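Local coordinates for protein predicted ATPase of the ABC class (Vibrio vulnificus, PDB 5D6A) that is a predicted ABC-class ATPase, binds the non-hydrolysable ATP analogue AMP-PNP and probably hydrolyses ATP, at residues A277-I282 with I294-A300; M301-A305 with D363-T367; S356-E362 with I403-M409. All blocks are in the same frame, centred on the assembly; numbering follows the deposited sequence.

Contact 1: A277-I282 with I294-A300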
loop_
_atom_site.group_PDB
_atom_site.type_symbol
_atom_site.label_atom_id
_atom_site.label_comp_id
_atom_site.label_asym_id
_atom_site.label_seq_id
_atom_site.Cartn_x
_atom_site.Cartn_y
_atom_site.Cartn_z
ATOM N N ALA A 277 -13.100 7.773 12.401
ATOM C CA ALA A 277 -13.913 7.075 13.388
ATOM C C ALA A 277 -15.268 6.722 12.788
ATOM O O ALA A 277 -15.810 5.646 13.045
ATOM C CB ALA A 277 -14.089 7.931 14.631
ATOM N N ILE A 278 -15.806 7.629 11.978
ATOM C CA ILE A 278 -17.091 7.408 11.328
ATOM C C ILE A 278 -16.987 6.285 10.297
ATOM O O ILE A 278 -17.805 5.367 10.306
ATOM C CB ILE A 278 -17.624 8.701 10.668
ATOM C CG1 ILE A 278 -17.945 9.744 11.742
ATOM C CG2 ILE A 278 -18.887 8.423 9.861
ATOM C CD1 ILE A 278 -18.345 11.097 11.193
ATOM N N GLU A 279 -15.973 6.342 9.432
ATOM C CA GLU A 279 -15.804 5.325 8.383
ATOM C C GLU A 279 -15.620 3.938 8.985
ATOM O O GLU A 279 -16.059 2.948 8.397
ATOM C CB GLU A 279 -14.610 5.636 7.464
ATOM C CG GLU A 279 -13.258 5.215 8.026
ATOM C CD GLU A 279 -12.092 5.571 7.130
ATOM O OE1 GLU A 279 -12.148 6.618 6.462
ATOM O OE2 GLU A 279 -11.098 4.817 7.125
ATOM N N ARG A 280 -14.965 3.869 10.145
ATOM C CA ARG A 280 -14.731 2.583 10.805
ATOM C C ARG A 280 -15.883 2.135 11.693
ATOM O O ARG A 280 -15.966 0.965 12.058
ATOM C CB ARG A 280 -13.416 2.587 11.584
ATOM C CG ARG A 280 -12.218 2.628 10.660
ATOM C CD ARG A 280 -10.987 2.000 11.275
ATOM N NE ARG A 280 -10.111 1.511 10.211
ATOM C CZ ARG A 280 -10.323 0.385 9.523
ATOM N NH1 ARG A 280 -11.392 -0.375 9.764
ATOM N NH2 ARG A 280 -9.472 0.020 8.570
ATOM N N SER A 281 -16.780 3.057 12.021
ATOM C CA SER A 281 -17.941 2.716 12.836
ATOM C C SER A 281 -18.959 1.862 12.074
ATOM O O SER A 281 -20.035 1.574 12.593
ATOM C CB SER A 281 -18.589 3.975 13.401
ATOM O OG SER A 281 -17.696 4.610 14.305
ATOM N N ILE A 282 -18.630 1.485 10.837
ATOM C CA ILE A 282 -19.491 0.567 10.081
ATOM C C ILE A 282 -19.395 -0.802 10.748
ATOM O O ILE A 282 -20.242 -1.668 10.535
ATOM C CB ILE A 282 -19.093 0.435 8.593
ATOM C CG1 ILE A 282 -17.637 -0.041 8.457
ATOM C CG2 ILE A 282 -19.312 1.754 7.861
ATOM C CD1 ILE A 282 -17.184 -0.227 7.027
ATOM N N ILE A 294 -20.025 4.477 18.846
ATOM C CA ILE A 294 -20.129 5.259 17.625
ATOM C C ILE A 294 -20.681 4.311 16.568
ATOM O O ILE A 294 -20.144 3.223 16.373
ATOM C CB ILE A 294 -18.770 5.800 17.139
ATOM C CG1 ILE A 294 -18.048 6.560 18.256
ATOM C CG2 ILE A 294 -18.973 6.713 15.937
ATOM C CD1 ILE A 294 -16.698 7.113 17.845
ATOM N N VAL A 295 -21.763 4.716 15.910
ATOM C CA VAL A 295 -22.370 3.902 14.860
ATOM C C VAL A 295 -22.537 4.720 13.584
ATOM O O VAL A 295 -22.694 5.940 13.630
ATOM C CB VAL A 295 -23.737 3.319 15.288
ATOM C CG1 VAL A 295 -23.554 2.295 16.397
ATOM C CG2 VAL A 295 -24.691 4.426 15.715
ATOM N N THR A 296 -22.494 4.034 12.449
ATOM C CA THR A 296 -22.631 4.676 11.153
ATOM C C THR A 296 -23.353 3.741 10.188
ATOM O O THR A 296 -23.328 2.523 10.346
ATOM C CB THR A 296 -21.249 5.033 10.564
ATOM O OG1 THR A 296 -20.530 5.865 11.482
ATOM C CG2 THR A 296 -21.385 5.760 9.237
ATOM N N ASP A 297 -24.016 4.333 9.203
ATOM C CA ASP A 297 -24.708 3.578 8.180
ATOM C C ASP A 297 -23.785 2.445 7.716
ATOM O O ASP A 297 -22.654 2.693 7.302
ATOM C CB ASP A 297 -25.054 4.519 7.025
ATOM C CG ASP A 297 -25.813 3.841 5.914
ATOM O OD1 ASP A 297 -25.778 2.594 5.804
ATOM O OD2 ASP A 297 -26.438 4.575 5.134
ATOM N N GLY A 298 -24.277 1.211 7.797
ATOM C CA GLY A 298 -23.497 0.028 7.432
ATOM C C GLY A 298 -22.968 -0.002 6.009
ATOM O O GLY A 298 -21.946 -0.636 5.741
ATOM N N SER A 299 -23.655 0.684 5.098
ATOM C CA SER A 299 -23.261 0.712 3.686
ATOM C C SER A 299 -22.352 1.889 3.309
ATOM O O SER A 299 -21.959 2.017 2.149
ATOM C CB SER A 299 -24.514 0.750 2.811
ATOM O OG SER A 299 -25.293 1.900 3.096
ATOM N N ALA A 300 -22.016 2.739 4.277
ATOM C CA ALA A 300 -21.170 3.910 4.010
ATOM C C ALA A 300 -19.841 3.524 3.357
ATOM O O ALA A 300 -19.100 2.693 3.885
ATOM C CB ALA A 300 -20.922 4.685 5.293
HETATM O O HOH W 1 -21.256 -2.775 7.679
#
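I282 turns its CG2 branch into the bend of segment 294-300, where it lies 3.5 Å from D297 O and 4.2 Å from A300 CB. With chi1 at 58°, CG1 sits between the backbone N and the carbonyl carbon, while CG2 points back opposite the carbonyl carbon and does the touching. One water bridges the backbones, donating to both I282 O (3.2 Å) and G298 O (3.0 Å). S281 faces the strand: its CB packs against T296 OG1, and CG2 and CB of I294 lie beside its OG, whose hydrogen bond is to A277 O in its own segment. The S281 carbonyl takes a weak bond from T296 N (3.5 Å). This is where helix 271-280, which follows the probable Walker A loop, runs out over strand 294-296, an outer strand of the antiparallel sheet of the P-loop domain. T296 crosses I278 at about a right angle, laying its CG2 3.7 Å from I278 CG2. T296 OG1 lies 3.0 Å from I278 O, a carbonyl near the end of the helix, and is hydrogen-bonded to S208 OG on the neighbouring strand 206-211. Beyond the strand, D297 forms an Asx turn, its OD1 accepting S299 N and S299 OG from one face of the carboxylate.

Contact 2: M301-A305 with D363-T367. With ANP (phosphoaminophosphonic acid-adenylate ester), chain C.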
loop_
_atom_site.group_PDB
_atom_site.type_symbol
_atom_site.label_atom_id
_atom_site.label_comp_id
_atom_site.label_asym_id
_atom_site.label_seq_id
_atom_site.Cartn_x
_atom_site.Cartn_y
_atom_site.Cartn_z
HETATM N N MSE A 301 -19.551 4.140 2.210
HETATM C CA MSE A 301 -18.329 3.860 1.455
HETATM C C MSE A 301 -17.482 5.085 1.304
HETATM O O MSE A 301 -17.950 6.112 0.816
HETATM C CB MSE A 301 -18.717 3.368 0.058
HETATM C CG MSE A 301 -17.531 3.214 -0.903
HETATM SE SE MSE A 301 -16.255 1.841 -0.281
HETATM C CE MSE A 301 -17.435 0.281 -0.489
ATOM N N LYS A 302 -16.222 4.991 1.713
ATOM C CA LYS A 302 -15.305 6.106 1.562
ATOM C C LYS A 302 -14.648 5.983 0.208
ATOM O O LYS A 302 -14.061 4.953 -0.117
ATOM C CB LYS A 302 -14.251 6.140 2.669
ATOM C CG LYS A 302 -13.309 7.336 2.569
ATOM C CD LYS A 302 -12.570 7.564 3.876
ATOM C CE LYS A 302 -11.686 8.805 3.859
ATOM N NZ LYS A 302 -10.540 8.708 2.912
ATOM N N ILE A 303 -14.768 7.035 -0.588
ATOM C CA ILE A 303 -14.187 7.039 -1.913
ATOM C C ILE A 303 -13.029 8.024 -1.951
ATOM O O ILE A 303 -13.054 9.062 -1.292
ATOM C CB ILE A 303 -15.237 7.366 -3.000
ATOM C CG1 ILE A 303 -15.805 8.777 -2.827
ATOM C CG2 ILE A 303 -16.368 6.346 -2.963
ATOM C CD1 ILE A 303 -16.832 9.149 -3.876
ATOM N N ARG A 304 -12.007 7.664 -2.716
ATOM C CA ARG A 304 -10.815 8.476 -2.872
ATOM C C ARG A 304 -10.302 8.269 -4.284
ATOM O O ARG A 304 -10.916 7.547 -5.073
ATOM C CB ARG A 304 -9.750 8.064 -1.852
ATOM C CG ARG A 304 -9.316 6.606 -1.949
ATOM C CD ARG A 304 -8.273 6.264 -0.899
ATOM N NE ARG A 304 -7.051 7.050 -1.060
ATOM C CZ ARG A 304 -6.029 7.040 -0.206
ATOM N NH1 ARG A 304 -4.965 7.795 -0.444
ATOM N NH2 ARG A 304 -6.065 6.284 0.890
ATOM N N ALA A 305 -9.178 8.897 -4.604
ATOM C CA ALA A 305 -8.599 8.756 -5.928
ATOM C C ALA A 305 -7.700 7.526 -5.990
ATOM O O ALA A 305 -6.920 7.270 -5.075
ATOM C CB ALA A 305 -7.811 10.004 -6.290
ATOM N N ASP A 363 -8.288 15.876 1.298
ATOM C CA ASP A 363 -6.844 15.639 1.288
ATOM C C ASP A 363 -6.436 14.345 0.566
ATOM O O ASP A 363 -5.264 14.157 0.251
ATOM C CB ASP A 363 -6.279 15.677 2.713
ATOM C CG ASP A 363 -6.345 17.074 3.331
ATOM O OD1 ASP A 363 -6.855 18.008 2.671
ATOM O OD2 ASP A 363 -5.876 17.241 4.477
ATOM N N THR A 364 -7.394 13.462 0.302
ATOM C CA THR A 364 -7.101 12.224 -0.419
ATOM C C THR A 364 -8.025 12.084 -1.634
ATOM O O THR A 364 -8.478 10.987 -1.955
ATOM C CB THR A 364 -7.256 10.982 0.485
ATOM O OG1 THR A 364 -8.634 10.809 0.846
ATOM C CG2 THR A 364 -6.403 11.120 1.740
ATOM N N SER A 365 -8.290 13.200 -2.313
ATOM C CA SER A 365 -9.167 13.198 -3.482
ATOM C C SER A 365 -8.651 14.093 -4.601
ATOM O O SER A 365 -7.759 14.922 -4.394
ATOM C CB SER A 365 -10.575 13.645 -3.084
ATOM O OG SER A 365 -11.155 12.740 -2.162
ATOM N N ALA A 366 -9.228 13.916 -5.787
ATOM C CA ALA A 366 -8.861 14.700 -6.957
ATOM C C ALA A 366 -9.567 16.045 -6.916
ATOM O O ALA A 366 -10.793 16.110 -6.991
ATOM C CB ALA A 366 -9.224 13.952 -8.231
ATOM N N THR A 367 -8.789 17.116 -6.798
ATOM C CA THR A 367 -9.334 18.471 -6.741
ATOM C C THR A 367 -10.218 18.759 -7.954
ATOM O O THR A 367 -11.294 19.348 -7.824
ATOM C CB THR A 367 -8.203 19.513 -6.673
ATOM O OG1 THR A 367 -7.321 19.194 -5.587
ATOM C CG2 THR A 367 -8.762 20.926 -6.487
HETATM P PG ANP C . -7.234 16.186 7.342
HETATM O O1G ANP C . -8.644 15.651 7.349
HETATM O O2G ANP C . -6.281 15.371 6.497
HETATM O O3G ANP C . -7.184 17.674 7.095
HETATM P PB ANP C . -6.670 17.242 10.165
HETATM O O1B ANP C . -8.085 17.689 10.377
HETATM O O2B ANP C . -5.674 18.275 9.690
HETATM N N3B ANP C . -6.667 15.941 8.985
HETATM P PA ANP C . -5.976 15.138 11.910
HETATM O O1A ANP C . -7.193 14.609 12.620
HETATM O O2A ANP C . -5.498 14.439 10.663
HETATM O O3A ANP C . -6.174 16.704 11.598
HETATM O "O5'" ANP C . -4.748 15.163 12.941
HETATM C "C5'" ANP C . -4.880 15.783 14.212
HETATM C "C4'" ANP C . -3.856 15.207 15.180
HETATM O "O4'" ANP C . -4.319 15.419 16.516
HETATM C "C3'" ANP C . -3.654 13.707 15.023
HETATM O "O3'" ANP C . -2.279 13.367 15.251
HETATM C "C2'" ANP C . -4.552 13.092 16.073
HETATM O "O2'" ANP C . -3.995 11.888 16.611
HETATM C "C1'" ANP C . -4.688 14.183 17.131
HETATM N N9 ANP C . -6.073 14.277 17.654
HETATM C C8 ANP C . -7.214 14.290 16.932
HETATM N N7 ANP C . -8.293 14.381 17.751
HETATM C C5 ANP C . -7.843 14.432 19.018
HETATM C C6 ANP C . -8.448 14.531 20.366
HETATM N N6 ANP C . -9.789 14.599 20.519
HETATM N N1 ANP C . -7.617 14.553 21.434
HETATM C C2 ANP C . -6.275 14.487 21.298
HETATM N N3 ANP C . -5.667 14.394 20.096
HETATM C C4 ANP C . -6.382 14.364 18.946
HETATM O O HOH W 2 -11.410 10.894 -0.132
#
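T364 and R304 share a first torsion near +60° (chi1 67° and 59°), which places T364 OG1 and R304 CG each between its own backbone N and carbonyl carbon. In T364 this turns OG1 towards segment 301-305, while CB lies over one face of the R304 guanidinium, 3.8 Å above its plane and offset toward the rim. R304 gets there by a bend at chi3, and its CB passes 3.2 Å from T364 O. K302 starts out the other way, CG anti to the backbone N, runs extended and bends only at chi4, bringing NZ to 3.5 Å from T364 OG1 at about a right angle to the threonine. The ammonium makes its salt bridge with E501, so the threonine is a secondary neighbour. The backbones meet through one weak bond, A305 N to T364 O (3.4 Å), beside which A305 CB packs on A366 N.

A water sits at the join, 2.7 Å from I303 O, to which it probably donates, and is hydrogen-bonded to T364 OG1 (2.9 Å) and S365 OG (2.8 Å); S365 OG is also tied to D361 O and Q343. Segment 363-367 leads from the strand 357-361 into helix 367-370, the place of the D-loop in ABC ATPases, and like that loop it lies at the dimer interface: T367 is hydrogen-bonded to T367 of the second subunit. At its start, D363 OD2 lies 2.8 Å from ANP O2G on the gamma phosphate.

With the direct backbone bond weak, the water carries much of the polar link between the outer strand and the nucleotide-side loop, tying one carbonyl to two hydroxyls.

Contact 3: S356-E362 with I403-M409. With ANP (phosphoaminophosphonic acid-adenylate ester), chain C.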
loop_
_atom_site.group_PDB
_atom_site.type_symbol
_atom_site.label_atom_id
_atom_site.label_comp_id
_atom_site.label_asym_id
_atom_site.label_seq_id
_atom_site.Cartn_x
_atom_site.Cartn_y
_atom_site.Cartn_z
ATOM N N SER A 356 -25.816 4.132 0.904
ATOM C CA SER A 356 -26.654 5.239 1.378
ATOM C C SER A 356 -25.823 6.432 1.828
ATOM O O SER A 356 -26.338 7.546 1.961
ATOM C CB SER A 356 -27.513 4.782 2.553
ATOM O OG SER A 356 -28.329 3.685 2.211
ATOM N N THR A 357 -24.541 6.200 2.076
ATOM C CA THR A 357 -23.674 7.267 2.537
ATOM C C THR A 357 -22.309 7.188 1.873
ATOM O O THR A 357 -21.761 6.105 1.680
ATOM C CB THR A 357 -23.517 7.211 4.067
ATOM O OG1 THR A 357 -24.815 7.255 4.681
ATOM C CG2 THR A 357 -22.667 8.370 4.571
ATOM N N LEU A 358 -21.776 8.353 1.519
ATOM C CA LEU A 358 -20.479 8.454 0.870
ATOM C C LEU A 358 -19.572 9.317 1.721
ATOM O O LEU A 358 -19.957 10.406 2.131
ATOM C CB LEU A 358 -20.635 9.074 -0.515
ATOM C CG LEU A 358 -21.529 8.303 -1.485
ATOM C CD1 LEU A 358 -21.793 9.134 -2.728
ATOM C CD2 LEU A 358 -20.917 6.957 -1.844
ATOM N N LEU A 359 -18.367 8.826 1.987
ATOM C CA LEU A 359 -17.403 9.554 2.800
ATOM C C LEU A 359 -16.280 10.040 1.901
ATOM O O LEU A 359 -15.739 9.271 1.116
ATOM C CB LEU A 359 -16.858 8.646 3.905
ATOM C CG LEU A 359 -17.935 7.938 4.739
ATOM C CD1 LEU A 359 -17.297 7.022 5.770
ATOM C CD2 LEU A 359 -18.866 8.939 5.412
ATOM N N ILE A 360 -15.941 11.322 2.005
ATOM C CA ILE A 360 -14.891 11.914 1.174
ATOM C C ILE A 360 -13.973 12.806 1.991
ATOM O O ILE A 360 -14.427 13.530 2.873
ATOM C CB ILE A 360 -15.496 12.745 0.022
ATOM C CG1 ILE A 360 -16.339 11.844 -0.883
ATOM C CG2 ILE A 360 -14.397 13.434 -0.779
ATOM C CD1 ILE A 360 -17.020 12.570 -2.019
ATOM N N ASP A 361 -12.679 12.744 1.688
ATOM C CA ASP A 361 -11.678 13.558 2.369
ATOM C C ASP A 361 -10.909 14.325 1.303
ATOM O O ASP A 361 -10.187 13.734 0.501
ATOM C CB ASP A 361 -10.741 12.682 3.205
ATOM C CG ASP A 361 -9.767 13.495 4.049
ATOM O OD1 ASP A 361 -9.585 14.701 3.780
ATOM O OD2 ASP A 361 -9.174 12.918 4.986
ATOM N N GLU A 362 -11.069 15.645 1.311
ATOM C CA GLU A 362 -10.437 16.525 0.332
ATOM C C GLU A 362 -8.922 16.320 0.216
ATOM O O GLU A 362 -8.345 16.553 -0.847
ATOM C CB GLU A 362 -10.757 17.986 0.669
ATOM C CG GLU A 362 -10.348 18.983 -0.403
ATOM C CD GLU A 362 -10.818 20.400 -0.112
ATOM O OE1 GLU A 362 -10.958 20.763 1.077
ATOM O OE2 GLU A 362 -11.033 21.162 -1.081
ATOM N N ILE A 403 -29.135 9.931 -0.936
ATOM C CA ILE A 403 -27.803 9.481 -0.535
ATOM C C ILE A 403 -27.077 10.596 0.212
ATOM O O ILE A 403 -26.849 11.674 -0.337
ATOM C CB ILE A 403 -26.958 9.050 -1.750
ATOM C CG1 ILE A 403 -27.600 7.835 -2.430
ATOM C CG2 ILE A 403 -25.531 8.721 -1.317
ATOM C CD1 ILE A 403 -26.884 7.374 -3.683
ATOM N N SER A 404 -26.716 10.331 1.463
ATOM C CA SER A 404 -26.012 11.315 2.283
ATOM C C SER A 404 -24.511 11.319 1.994
ATOM O O SER A 404 -23.958 10.340 1.492
ATOM C CB SER A 404 -26.265 11.045 3.762
ATOM O OG SER A 404 -27.649 11.137 4.061
ATOM N N THR A 405 -23.859 12.432 2.311
ATOM C CA THR A 405 -22.430 12.578 2.074
ATOM C C THR A 405 -21.778 13.410 3.168
ATOM O O THR A 405 -22.275 14.477 3.530
ATOM C CB THR A 405 -22.154 13.253 0.714
ATOM O OG1 THR A 405 -22.746 12.480 -0.337
ATOM C CG2 THR A 405 -20.659 13.372 0.461
ATOM N N ILE A 406 -20.663 12.911 3.691
ATOM C CA ILE A 406 -19.911 13.607 4.724
ATOM C C ILE A 406 -18.545 13.906 4.118
ATOM O O ILE A 406 -17.864 12.992 3.643
ATOM C CB ILE A 406 -19.779 12.759 6.000
ATOM C CG1 ILE A 406 -21.156 12.238 6.426
ATOM C CG2 ILE A 406 -19.137 13.575 7.114
ATOM C CD1 ILE A 406 -21.133 11.354 7.652
ATOM N N ILE A 407 -18.147 15.179 4.126
ATOM C CA ILE A 407 -16.886 15.579 3.500
ATOM C C ILE A 407 -15.977 16.430 4.386
ATOM O O ILE A 407 -16.405 17.441 4.943
ATOM C CB ILE A 407 -17.152 16.393 2.212
ATOM C CG1 ILE A 407 -18.217 15.708 1.357
ATOM C CG2 ILE A 407 -15.867 16.592 1.414
ATOM C CD1 ILE A 407 -18.530 16.437 0.071
ATOM N N VAL A 408 -14.719 16.010 4.502
ATOM C CA VAL A 408 -13.713 16.766 5.233
ATOM C C VAL A 408 -13.124 17.717 4.206
ATOM O O VAL A 408 -12.597 17.274 3.187
ATOM C CB VAL A 408 -12.605 15.863 5.806
ATOM C CG1 VAL A 408 -11.446 16.698 6.330
ATOM C CG2 VAL A 408 -13.161 14.967 6.902
HETATM N N MSE A 409 -13.217 19.020 4.465
HETATM C CA MSE A 409 -12.741 20.018 3.509
HETATM C C MSE A 409 -11.584 20.833 4.022
HETATM O O MSE A 409 -10.478 20.313 4.172
HETATM C CB MSE A 409 -13.929 20.893 3.134
HETATM C CG MSE A 409 -15.029 20.072 2.473
HETATM SE SE MSE A 409 -15.483 20.858 0.731
HETATM C CE MSE A 409 -16.004 22.656 1.357
HETATM P PG ANP C . -7.234 16.186 7.342
HETATM O O1G ANP C . -8.644 15.651 7.349
HETATM O O2G ANP C . -6.281 15.371 6.497
HETATM O O3G ANP C . -7.184 17.674 7.095
HETATM P PB ANP C . -6.670 17.242 10.165
HETATM O O1B ANP C . -8.085 17.689 10.377
HETATM O O2B ANP C . -5.674 18.275 9.690
HETATM N N3B ANP C . -6.667 15.941 8.985
HETATM P PA ANP C . -5.976 15.138 11.910
HETATM O O1A ANP C . -7.193 14.609 12.620
HETATM O O2A ANP C . -5.498 14.439 10.663
HETATM O O3A ANP C . -6.174 16.704 11.598
HETATM O "O5'" ANP C . -4.748 15.163 12.941
HETATM C "C5'" ANP C . -4.880 15.783 14.212
HETATM C "C4'" ANP C . -3.856 15.207 15.180
HETATM O "O4'" ANP C . -4.319 15.419 16.516
HETATM C "C3'" ANP C . -3.654 13.707 15.023
HETATM O "O3'" ANP C . -2.279 13.367 15.251
HETATM C "C2'" ANP C . -4.552 13.092 16.073
HETATM O "O2'" ANP C . -3.995 11.888 16.611
HETATM C "C1'" ANP C . -4.688 14.183 17.131
HETATM N N9 ANP C . -6.073 14.277 17.654
HETATM C C8 ANP C . -7.214 14.290 16.932
HETATM N N7 ANP C . -8.293 14.381 17.751
HETATM C C5 ANP C . -7.843 14.432 19.018
HETATM C C6 ANP C . -8.448 14.531 20.366
HETATM N N6 ANP C . -9.789 14.599 20.519
HETATM N N1 ANP C . -7.617 14.553 21.434
HETATM C C2 ANP C . -6.275 14.487 21.298
HETATM N N3 ANP C . -5.667 14.394 20.096
HETATM C C4 ANP C . -6.382 14.364 18.946
HETATM O O HOH W 3 -28.745 8.525 3.391
#
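V408 lies alongside D361, both pointing the same way from the sheet, with CG1 3.7 Å from D361 OD1 and 3.2 Å from ANP O1G. They end two adjacent parallel strands, 357-361 and 404-408, in the central sheet of the P-loop NTPase fold, joined by a beta-alpha-beta crossover whose last helix is 390-401. The first strand, hydrophobic and closing with D361 and E362, has the character of a Walker B motif. Six backbone bonds alternate between the strands from S404 N to S356 O through to E362 N and V408 O, and the strands run within 14° of each other.

On the face with D361 and V408, L359 lies beside I406, CD2 to CB at 4.0 Å; L359, D361 and V408 touch helix 271-280, L359 on E279 and the other two on L275. The opposite face carries L358, T405, I360 and I407 towards helix 390-401; there I360 CB meets I407 CG2 at 4.1 Å, and L358 CD1 slants across to I403 CG2. D361 CG is anti to the backbone N (chi1 -174°), which carries the carboxylate out beyond the strand: OD1 accepts from D363 N and OD2 from S272 OG of the probable Walker A loop, leaving OD2 3.7 Å from ANP O1G. E362 extends the other way, its OE2 held by S412 N. At the far end a water donates to S356 O (3.0 Å) and accepts from S404 OG (2.9 Å), the serine oxygen that also takes the amide of G259.

Contacts 2 and 3 share one sheet: M301 O to L359 N and I303 N to L359 O, both 3.0 Å and probable hydrogen bonds, join strand 301-302 to strand 357-361, and the contact centres are about 9 Å apart. Contact 1, centred about 12 Å from contact 3 and 17 Å from contact 2, is linked to the start of strand 357-361 by D297 OD2 to T357 OG1 and S299 OG to S356 N (3.2 Å each, probable bonds). Both reach the gamma phosphate of AMP-PNP, contact 2 through D363, contact 3 through D361 just before it in the chain and V408 on the neighbouring strand; contact 1 stands back, the A277 side chain about 9 Å from the nucleotide.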